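Local coordinates for signal recognition particle 19 kDa protein (Pyrococcus furiosus, PDB 3DLU) that probably binds 7S RNA directly and helps the 54 kDa subunit join the signal recognition particle, which targets nascent membrane proteins to the cytoplasmic membrane, at residues L44-I49 against E76-K81; V6-L11 against P32-I37; V38-E43 against R93-R98. All blocks are in the same frame, centred on the assembly; numbering follows the deposited sequence.

Interaction 1: L44-I49 against E76-K81; sequences LKFKVI and ESPYGK
Glu-76 and Lys-47 form an antiparallel, hydrogen-bonded beta pair. It joins the start of strand 47-56 to the end of strand 68-76, the middle strand of the antiparallel sheet of SRP19. Glu-76 N donates to Lys-47 O at 2.8 Å, and Lys-47 N donates to Glu-76 O at 3.0 Å. The side chain of Glu-76 is extended and runs alongside that of Lys-47, the two pointing the same way. Its OE1 lies beside the aliphatic part of the lysine, 3.6 Å from Lys-47 CD. Ile-49 CD1 comes against the same carboxylate. The charged end of Glu-76 is turned to strand 3-6, where OE2 makes a salt bridge with Arg-3.

At Ser-77 the chain leaves the sheet and passes over the ring of Phe-46. Ser-77 CB sits almost on the ring normal, 3.8 Å from the ring centroid, in a CH-pi contact. The opposite face of this ring is covered by Leu-44 CB, so the ring is sandwiched. Ser-77 OG lies anti to the backbone N (chi1 162°), on the carbonyl side. There it accepts from Tyr-79 N, further along the chain, at 3.0 Å. This is an ST turn. The same OG also bonds to Ser-84 OG. Pro-78 follows, with CD placed obliquely to the Phe-46 ring. The side chain of Tyr-79 runs roughly perpendicular to that of Phe-46 and brings its ring edge to it, Tyr-79 CD2 3.9 Å from Phe-46 CE1. Gly-80 is the N-cap of helix 81-100, and its O is hydrogen-bonded to Ser-84 OG.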
loop_
_atom_site.group_PDB
_atom_site.type_symbol
_atom_site.label_atom_id
_atom_site.label_comp_id
_atom_site.label_asym_id
_atom_site.label_seq_id
_atom_site.Cartn_x
_atom_site.Cartn_y
_atom_site.Cartn_z
ATOM N N LEU A 44 0.713 -17.368 -17.721
ATOM C CA LEU A 44 1.027 -18.710 -17.219
ATOM C C LEU A 44 -0.203 -19.421 -16.648
ATOM O O LEU A 44 -0.104 -20.564 -16.185
ATOM C CB LEU A 44 2.114 -18.641 -16.135
ATOM C CG LEU A 44 3.481 -18.178 -16.663
ATOM C CD1 LEU A 44 4.398 -17.723 -15.533
ATOM C CD2 LEU A 44 4.129 -19.286 -17.495
ATOM N N LYS A 45 -1.336 -18.728 -16.676
ATOM C CA LYS A 45 -2.615 -19.249 -16.166
ATOM C C LYS A 45 -2.641 -19.359 -14.644
ATOM O O LYS A 45 -3.339 -20.205 -14.086
ATOM C CB LYS A 45 -2.952 -20.609 -16.768
ATOM C CG LYS A 45 -2.697 -20.724 -18.250
ATOM C CD LYS A 45 -3.876 -20.398 -19.102
ATOM C CE LYS A 45 -3.783 -21.211 -20.391
ATOM N NZ LYS A 45 -4.736 -20.757 -21.417
ATOM N N PHE A 46 -1.868 -18.522 -13.970
ATOM C CA PHE A 46 -1.932 -18.472 -12.524
ATOM C C PHE A 46 -3.093 -17.554 -12.196
ATOM O O PHE A 46 -3.526 -16.774 -13.041
ATOM C CB PHE A 46 -0.637 -17.911 -11.921
ATOM C CG PHE A 46 0.593 -18.742 -12.197
ATOM C CD1 PHE A 46 0.492 -20.044 -12.669
ATOM C CD2 PHE A 46 1.852 -18.229 -11.932
ATOM C CE1 PHE A 46 1.628 -20.809 -12.906
ATOM C CE2 PHE A 46 3.005 -18.992 -12.162
ATOM C CZ PHE A 46 2.892 -20.275 -12.650
ATOM N N LYS A 47 -3.627 -17.650 -10.992
ATOM C CA LYS A 47 -4.704 -16.745 -10.625
ATOM C C LYS A 47 -4.140 -15.645 -9.741
ATOM O O LYS A 47 -3.429 -15.932 -8.783
ATOM C CB LYS A 47 -5.821 -17.499 -9.906
ATOM C CG LYS A 47 -6.974 -16.602 -9.500
ATOM C CD LYS A 47 -8.102 -17.403 -8.876
ATOM C CE LYS A 47 -9.357 -16.547 -8.731
ATOM N NZ LYS A 47 -10.424 -17.250 -7.969
ATOM N N VAL A 48 -4.440 -14.395 -10.082
ATOM C CA VAL A 48 -3.995 -13.250 -9.292
ATOM C C VAL A 48 -5.026 -12.871 -8.227
ATOM O O VAL A 48 -6.180 -12.562 -8.539
ATOM C CB VAL A 48 -3.681 -12.042 -10.187
ATOM C CG1 VAL A 48 -3.173 -10.885 -9.364
ATOM C CG2 VAL A 48 -2.652 -12.438 -11.243
ATOM N N ILE A 49 -4.579 -12.903 -6.976
ATOM C CA ILE A 49 -5.420 -12.689 -5.796
ATOM C C ILE A 49 -5.321 -11.252 -5.255
ATOM O O ILE A 49 -6.340 -10.619 -4.948
ATOM C CB ILE A 49 -5.040 -13.699 -4.686
ATOM C CG1 ILE A 49 -5.179 -15.145 -5.191
ATOM C CG2 ILE A 49 -5.847 -13.468 -3.408
ATOM C CD1 ILE A 49 -6.558 -15.469 -5.778
ATOM N N GLU A 76 -2.127 -17.716 -7.040
ATOM C CA GLU A 76 -2.346 -19.145 -6.878
ATOM C C GLU A 76 -1.781 -19.842 -8.104
ATOM O O GLU A 76 -2.013 -19.400 -9.224
ATOM C CB GLU A 76 -3.841 -19.453 -6.743
ATOM C CG GLU A 76 -4.367 -19.156 -5.367
ATOM C CD GLU A 76 -5.868 -19.369 -5.246
ATOM O OE1 GLU A 76 -6.559 -19.411 -6.281
ATOM O OE2 GLU A 76 -6.346 -19.491 -4.106
ATOM N N SER A 77 -1.056 -20.933 -7.894
ATOM C CA SER A 77 -0.414 -21.636 -9.002
ATOM C C SER A 77 -0.451 -23.136 -8.725
ATOM O O SER A 77 -0.391 -23.541 -7.572
ATOM C CB SER A 77 1.040 -21.154 -9.112
ATOM O OG SER A 77 1.850 -22.045 -9.857
ATOM N N PRO A 78 -0.537 -23.958 -9.786
ATOM C CA PRO A 78 -0.457 -25.418 -9.645
ATOM C C PRO A 78 0.937 -25.867 -9.211
ATOM O O PRO A 78 1.109 -27.010 -8.792
ATOM C CB PRO A 78 -0.723 -25.941 -11.066
ATOM C CG PRO A 78 -0.874 -24.753 -11.947
ATOM C CD PRO A 78 -0.526 -23.521 -11.193
ATOM N N TYR A 79 1.924 -24.984 -9.333
ATOM C CA TYR A 79 3.312 -25.323 -9.000
ATOM C C TYR A 79 3.724 -24.708 -7.675
ATOM O O TYR A 79 3.094 -23.771 -7.202
ATOM C CB TYR A 79 4.262 -24.840 -10.096
ATOM C CG TYR A 79 3.813 -25.230 -11.482
ATOM C CD1 TYR A 79 3.890 -26.545 -11.909
ATOM C CD2 TYR A 79 3.294 -24.288 -12.357
ATOM C CE1 TYR A 79 3.467 -26.908 -13.172
ATOM C CE2 TYR A 79 2.867 -24.640 -13.620
ATOM C CZ TYR A 79 2.958 -25.952 -14.023
ATOM O OH TYR A 79 2.539 -26.311 -15.285
ATOM N N GLY A 80 4.795 -25.232 -7.092
ATOM C CA GLY A 80 5.352 -24.649 -5.884
ATOM C C GLY A 80 5.939 -23.287 -6.195
ATOM O O GLY A 80 6.176 -22.957 -7.357
ATOM N N LYS A 81 6.181 -22.490 -5.162
ATOM C CA LYS A 81 6.640 -21.128 -5.374
ATOM C C LYS A 81 7.958 -21.062 -6.162
ATOM O O LYS A 81 8.092 -20.250 -7.065
ATOM C CB LYS A 81 6.779 -20.378 -4.049
ATOM C CG LYS A 81 7.405 -18.991 -4.191
ATOM C CD LYS A 81 7.289 -18.193 -2.899
ATOM C CE LYS A 81 8.049 -16.878 -2.984
ATOM N NZ LYS A 81 7.759 -16.001 -1.815
#

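Interaction 2: V6-L11 against P32-I37; sequences VWPSEL and PRVEEI
Pro-8 and Ile-37 meet at about a right angle, with Pro-8 CG 3.8 Å from Ile-37 CD1. The same proline carbon also touches Val-34 CG2, at 4.0 Å. Val-6 and Ile-37 meet end on, CG1 to CG2. Leu-11 and Pro-32 lie alongside, running opposite ways, their CG atoms 3.8 Å apart. Leu-11 reaches the proline with CG wedged between its backbone N and carbonyl carbon (chi1 59°). These side-chain contacts are apolar; the closest approach is Pro-8 O to Pro-32 CG, 3.5 Å. No hydrogen bond crosses.

Each side is shaped by its own polar bonds. Residues 8-10 form a short 3-10 turn. Glu-10, at its end, reaches back to the residue before it: OE1 takes the N-H of Trp-7 at 3.0 Å from above the carboxylate plane. In the other segment, Arg-33 is the N-cap of helix 34-43. Its N donates to the anti lone pair of Glu-36 OE1 at 2.9 Å.

The contact lies near the centre of the chain. Ile-37 and Val-34 rest on Ile-73 of the middle strand 68-76, and Val-34 also meets Val-51 of strand 47-56. Val-6 touches Leu-85 and Ile-37 touches Ile-92 of helix 81-100.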
loop_
_atom_site.group_PDB
_atom_site.type_symbol
_atom_site.label_atom_id
_atom_site.label_comp_id
_atom_site.label_asym_id
_atom_site.label_seq_id
_atom_site.Cartn_x
_atom_site.Cartn_y
_atom_site.Cartn_z
ATOM N N VAL A 6 4.440 -13.298 -4.092
ATOM C CA VAL A 6 5.616 -13.020 -4.911
ATOM C C VAL A 6 6.090 -11.605 -4.609
ATOM O O VAL A 6 5.342 -10.629 -4.725
ATOM C CB VAL A 6 5.335 -13.190 -6.408
ATOM C CG1 VAL A 6 6.582 -12.821 -7.240
ATOM C CG2 VAL A 6 4.901 -14.630 -6.709
ATOM N N TRP A 7 7.339 -11.500 -4.183
ATOM C CA TRP A 7 7.952 -10.217 -3.911
ATOM C C TRP A 7 8.961 -10.005 -5.062
ATOM O O TRP A 7 9.813 -10.866 -5.296
ATOM C CB TRP A 7 8.603 -10.275 -2.514
ATOM C CG TRP A 7 9.419 -9.079 -2.145
ATOM C CD1 TRP A 7 9.045 -7.769 -2.236
ATOM C CD2 TRP A 7 10.738 -9.083 -1.581
ATOM N NE1 TRP A 7 10.067 -6.952 -1.788
ATOM C CE2 TRP A 7 11.113 -7.738 -1.379
ATOM C CE3 TRP A 7 11.641 -10.094 -1.237
ATOM C CZ2 TRP A 7 12.359 -7.377 -0.843
ATOM C CZ3 TRP A 7 12.881 -9.733 -0.705
ATOM C CH2 TRP A 7 13.222 -8.384 -0.520
ATOM N N PRO A 8 8.815 -8.914 -5.835
ATOM C CA PRO A 8 9.599 -8.782 -7.077
ATOM C C PRO A 8 11.107 -8.999 -6.878
ATOM O O PRO A 8 11.771 -9.536 -7.765
ATOM C CB PRO A 8 9.308 -7.342 -7.513
ATOM C CG PRO A 8 7.901 -7.104 -7.013
ATOM C CD PRO A 8 7.902 -7.769 -5.649
ATOM N N SER A 9 11.655 -8.593 -5.740
ATOM C CA SER A 9 13.097 -8.802 -5.514
ATOM C C SER A 9 13.524 -10.266 -5.562
ATOM O O SER A 9 14.687 -10.572 -5.841
ATOM C CB SER A 9 13.541 -8.164 -4.188
ATOM O OG SER A 9 13.365 -6.759 -4.261
ATOM N N GLU A 10 12.585 -11.172 -5.299
ATOM C CA GLU A 10 12.871 -12.608 -5.343
ATOM C C GLU A 10 13.387 -13.061 -6.709
ATOM O O GLU A 10 14.129 -14.028 -6.798
ATOM C CB GLU A 10 11.623 -13.421 -4.956
ATOM C CG GLU A 10 11.238 -13.259 -3.471
ATOM C CD GLU A 10 9.835 -13.777 -3.164
ATOM O OE1 GLU A 10 9.039 -13.957 -4.106
ATOM O OE2 GLU A 10 9.522 -13.990 -1.975
ATOM N N LEU A 11 13.011 -12.349 -7.771
ATOM C CA LEU A 11 13.430 -12.744 -9.107
ATOM C C LEU A 11 14.188 -11.627 -9.841
ATOM O O LEU A 11 14.122 -11.528 -11.066
ATOM C CB LEU A 11 12.222 -13.214 -9.928
ATOM C CG LEU A 11 11.072 -12.233 -10.142
ATOM C CD1 LEU A 11 10.514 -12.346 -11.580
ATOM C CD2 LEU A 11 9.960 -12.468 -9.122
ATOM N N PRO A 32 12.324 -6.580 -12.244
ATOM C CA PRO A 32 10.996 -7.005 -12.702
ATOM C C PRO A 32 9.969 -6.090 -12.069
ATOM O O PRO A 32 10.051 -5.867 -10.867
ATOM C CB PRO A 32 10.835 -8.417 -12.127
ATOM C CG PRO A 32 11.912 -8.618 -11.160
ATOM C CD PRO A 32 12.958 -7.546 -11.328
ATOM N N ARG A 33 9.045 -5.564 -12.864
ATOM C CA ARG A 33 8.011 -4.672 -12.355
ATOM C C ARG A 33 6.803 -5.474 -11.885
ATOM O O ARG A 33 6.539 -6.573 -12.379
ATOM C CB ARG A 33 7.597 -3.671 -13.434
ATOM C CG ARG A 33 8.712 -2.705 -13.810
ATOM C CD ARG A 33 8.300 -1.827 -14.980
ATOM N NE ARG A 33 8.058 -2.618 -16.182
ATOM C CZ ARG A 33 7.745 -2.105 -17.368
ATOM N NH1 ARG A 33 7.633 -0.792 -17.517
ATOM N NH2 ARG A 33 7.543 -2.909 -18.406
ATOM N N VAL A 34 6.071 -4.925 -10.922
ATOM C CA VAL A 34 4.869 -5.602 -10.443
ATOM C C VAL A 34 3.933 -5.950 -11.603
ATOM O O VAL A 34 3.397 -7.061 -11.661
ATOM C CB VAL A 34 4.119 -4.748 -9.395
ATOM C CG1 VAL A 34 2.720 -5.308 -9.163
ATOM C CG2 VAL A 34 4.909 -4.699 -8.089
ATOM N N GLU A 35 3.737 -5.007 -12.519
ATOM C CA GLU A 35 2.836 -5.209 -13.654
ATOM C C GLU A 35 3.353 -6.300 -14.592
ATOM O O GLU A 35 2.574 -7.016 -15.209
ATOM C CB GLU A 35 2.636 -3.904 -14.430
ATOM N N GLU A 36 4.669 -6.434 -14.689
ATOM C CA GLU A 36 5.240 -7.486 -15.523
ATOM C C GLU A 36 4.982 -8.860 -14.909
ATOM O O GLU A 36 4.704 -9.829 -15.619
ATOM C CB GLU A 36 6.748 -7.272 -15.714
ATOM C CG GLU A 36 7.107 -6.127 -16.651
ATOM C CD GLU A 36 8.609 -5.972 -16.811
ATOM O OE1 GLU A 36 9.290 -5.811 -15.779
ATOM O OE2 GLU A 36 9.112 -6.026 -17.957
ATOM N N ILE A 37 5.113 -8.940 -13.592
ATOM C CA ILE A 37 4.834 -10.169 -12.861
ATOM C C ILE A 37 3.361 -10.550 -13.015
ATOM O O ILE A 37 3.033 -11.716 -13.217
ATOM C CB ILE A 37 5.216 -9.999 -11.393
ATOM C CG1 ILE A 37 6.745 -9.857 -11.307
ATOM C CG2 ILE A 37 4.728 -11.174 -10.541
ATOM C CD1 ILE A 37 7.254 -9.334 -9.965
#

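Interaction 3: V38-E43 against R93-R98; sequences VRAAEE and REFRRR
Arg-39 is extended from its backbone outward, CG anti to the backbone N (chi1 -176°), and this lays it along one face of the Phe-95 ring. Phe-95 has CG anti to its own carbonyl carbon, which sends the ring toward helix 34-43. The two side chains overlap lengthwise, each heading for the other's helix. The guanidinium lies flat on the ring, planes 10° apart and centres 3.8 Å apart. This is a stacked cation-pi contact. Arg-39 CD adds a CH-pi contact over the same face, so much of the arginine side chain covers the ring.

A water bridges the guanidinium to the backbone of the helix that carries the ring. It accepts from Arg-39 NH1 at 3.2 Å and donates to Phe-95 O at 2.8 Å.

The ring edge points into the other helix. Ala-40 N lies there, 3.4 Å from Phe-95 CE2, and Ala-40 CB packs on the same carbon. Glu-43 and Phe-95 approach each other from their two helices, with Glu-43 OE2 3.2 Å from Phe-95 CE1. The carboxylate is steeply inclined to the ring plane. Its OE1 stands 4.0 Å from Arg-98 NH2, beyond salt-bridge range. Arg-98 is instead paired within its own helix: NH1 donates to Glu-94 OE1 at 2.6 Å.

Helices 34-43 and 81-100 cross steeply here, their local axes at 108° and 10.9 Å apart. Phe-95 sits between these two helices, which pack on one side of the antiparallel sheet in the beta-alpha-beta-beta-alpha order of SRP19.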
loop_
_atom_site.group_PDB
_atom_site.type_symbol
_atom_site.label_atom_id
_atom_site.label_comp_id
_atom_site.label_asym_id
_atom_site.label_seq_id
_atom_site.Cartn_x
_atom_site.Cartn_y
_atom_site.Cartn_z
ATOM N N VAL A 38 2.479 -9.560 -12.944
ATOM C CA VAL A 38 1.059 -9.841 -13.102
ATOM C C VAL A 38 0.781 -10.343 -14.520
ATOM O O VAL A 38 0.077 -11.336 -14.714
ATOM C CB VAL A 38 0.190 -8.614 -12.786
ATOM C CG1 VAL A 38 -1.253 -8.839 -13.258
ATOM C CG2 VAL A 38 0.232 -8.309 -11.294
ATOM N N ARG A 39 1.352 -9.661 -15.505
ATOM C CA ARG A 39 1.186 -10.078 -16.894
ATOM C C ARG A 39 1.687 -11.502 -17.114
ATOM O O ARG A 39 1.012 -12.306 -17.767
ATOM C CB ARG A 39 1.896 -9.117 -17.852
ATOM C CG ARG A 39 1.663 -9.479 -19.306
ATOM C CD ARG A 39 2.477 -8.592 -20.234
ATOM N NE ARG A 39 2.457 -9.111 -21.599
ATOM C CZ ARG A 39 3.192 -8.635 -22.597
ATOM N NH1 ARG A 39 4.020 -7.622 -22.388
ATOM N NH2 ARG A 39 3.099 -9.175 -23.805
ATOM N N ALA A 40 2.877 -11.806 -16.588
ATOM C CA ALA A 40 3.444 -13.157 -16.675
ATOM C C ALA A 40 2.561 -14.212 -16.010
ATOM O O ALA A 40 2.334 -15.280 -16.574
ATOM C CB ALA A 40 4.856 -13.189 -16.070
ATOM N N ALA A 41 2.078 -13.915 -14.805
ATOM C CA ALA A 41 1.236 -14.858 -14.062
ATOM C C ALA A 41 -0.018 -15.205 -14.856
ATOM O O ALA A 41 -0.407 -16.363 -14.936
ATOM C CB ALA A 41 0.864 -14.289 -12.683
ATOM N N GLU A 42 -0.631 -14.187 -15.448
ATOM C CA GLU A 42 -1.854 -14.367 -16.222
ATOM C C GLU A 42 -1.563 -15.213 -17.456
ATOM O O GLU A 42 -2.297 -16.152 -17.767
ATOM C CB GLU A 42 -2.431 -13.011 -16.609
ATOM C CG GLU A 42 -3.051 -12.256 -15.424
ATOM C CD GLU A 42 -3.415 -10.818 -15.763
ATOM O OE1 GLU A 42 -2.946 -10.312 -16.808
ATOM O OE2 GLU A 42 -4.164 -10.195 -14.979
ATOM N N GLU A 43 -0.471 -14.903 -18.146
ATOM C CA GLU A 43 -0.094 -15.701 -19.301
ATOM C C GLU A 43 0.188 -17.154 -18.927
ATOM O O GLU A 43 -0.085 -18.061 -19.721
ATOM C CB GLU A 43 1.091 -15.085 -20.056
ATOM C CG GLU A 43 0.697 -13.950 -20.984
ATOM C CD GLU A 43 1.483 -13.957 -22.287
ATOM O OE1 GLU A 43 2.219 -14.942 -22.539
ATOM O OE2 GLU A 43 1.361 -12.983 -23.063
ATOM N N ARG A 93 11.214 -12.370 -19.376
ATOM C CA ARG A 93 12.302 -12.277 -20.349
ATOM C C ARG A 93 11.744 -12.363 -21.772
ATOM O O ARG A 93 12.144 -11.607 -22.662
ATOM C CB ARG A 93 13.334 -13.385 -20.117
ATOM C CG ARG A 93 14.408 -13.515 -21.214
ATOM C CD ARG A 93 15.570 -14.415 -20.749
ATOM N NE ARG A 93 16.365 -13.729 -19.734
ATOM C CZ ARG A 93 16.315 -14.007 -18.435
ATOM N NH1 ARG A 93 15.546 -15.002 -17.994
ATOM N NH2 ARG A 93 17.036 -13.293 -17.582
ATOM N N GLU A 94 10.826 -13.292 -21.979
ATOM C CA GLU A 94 10.205 -13.465 -23.283
ATOM C C GLU A 94 9.397 -12.229 -23.708
ATOM O O GLU A 94 9.549 -11.759 -24.844
ATOM C CB GLU A 94 9.368 -14.745 -23.300
ATOM C CG GLU A 94 8.528 -14.947 -24.536
ATOM C CD GLU A 94 7.508 -16.071 -24.364
ATOM O OE1 GLU A 94 6.586 -16.178 -25.201
ATOM O OE2 GLU A 94 7.627 -16.842 -23.390
ATOM N N PHE A 95 8.555 -11.696 -22.814
ATOM C CA PHE A 95 7.817 -10.452 -23.099
ATOM C C PHE A 95 8.777 -9.349 -23.506
ATOM O O PHE A 95 8.515 -8.590 -24.430
ATOM C CB PHE A 95 7.092 -9.901 -21.858
ATOM C CG PHE A 95 5.964 -10.744 -21.361
ATOM C CD1 PHE A 95 5.230 -11.535 -22.222
ATOM C CD2 PHE A 95 5.614 -10.709 -20.013
ATOM C CE1 PHE A 95 4.173 -12.297 -21.750
ATOM C CE2 PHE A 95 4.563 -11.467 -19.532
ATOM C CZ PHE A 95 3.838 -12.263 -20.402
ATOM N N ARG A 96 9.871 -9.227 -22.765
ATOM C CA ARG A 96 10.817 -8.149 -23.019
ATOM C C ARG A 96 11.493 -8.300 -24.386
ATOM O O ARG A 96 11.715 -7.309 -25.076
ATOM C CB ARG A 96 11.852 -8.062 -21.893
ATOM C CG ARG A 96 11.232 -7.562 -20.581
ATOM C CD ARG A 96 12.284 -7.533 -19.483
ATOM N NE ARG A 96 11.776 -6.902 -18.274
ATOM C CZ ARG A 96 12.530 -6.643 -17.212
ATOM N NH1 ARG A 96 13.828 -6.959 -17.218
ATOM N NH2 ARG A 96 11.987 -6.069 -16.147
ATOM N N ARG A 97 11.822 -9.528 -24.768
ATOM C CA ARG A 97 12.390 -9.767 -26.095
ATOM C C ARG A 97 11.381 -9.388 -27.180
ATOM O O ARG A 97 11.744 -8.818 -28.205
ATOM C CB ARG A 97 12.831 -11.223 -26.243
ATOM C CG ARG A 97 14.134 -11.524 -25.516
ATOM C CD ARG A 97 14.396 -13.017 -25.406
ATOM N NE ARG A 97 15.761 -13.286 -24.962
ATOM C CZ ARG A 97 16.170 -14.450 -24.468
ATOM N NH1 ARG A 97 15.311 -15.459 -24.341
ATOM N NH2 ARG A 97 17.435 -14.599 -24.092
ATOM N N ARG A 98 10.110 -9.690 -26.947
ATOM C CA ARG A 98 9.065 -9.270 -27.886
ATOM C C ARG A 98 8.967 -7.747 -28.001
ATOM O O ARG A 98 8.891 -7.204 -29.099
ATOM C CB ARG A 98 7.708 -9.876 -27.521
ATOM C CG ARG A 98 7.570 -11.329 -27.921
ATOM C CD ARG A 98 6.100 -11.740 -28.011
ATOM N NE ARG A 98 5.558 -12.126 -26.711
ATOM C CZ ARG A 98 5.629 -13.359 -26.217
ATOM N NH1 ARG A 98 6.213 -14.319 -26.923
ATOM N NH2 ARG A 98 5.114 -13.634 -25.023
HETATM O O HOH W 1 5.857 -7.820 -25.034
#

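How the interactions relate
Helix 34-43 joins interactions 2 and 3: its first turn packs on residues 6-11 and its later turns on helix 81-100. Their centres are 11 Å apart. The salt bridge Glu-36 OE1 to Arg-96 NH2, 2.7 Å, connects them directly. Interaction 1 lies about 14 Å from each of the others, centre to centre. It follows interaction 2 in the chain and is nested in the loop that interaction 3 closes. A salt bridge from Lys-81 NZ to Glu-10 OE2, 2.7 Å, ties it to interaction 2. Phe-46 N probably bonds to Ala-41 O at 2.8 Å, linking interaction 1 to the end of helix 34-43. Together they join the strand ends, the loop after strand 3-6 and the two helices.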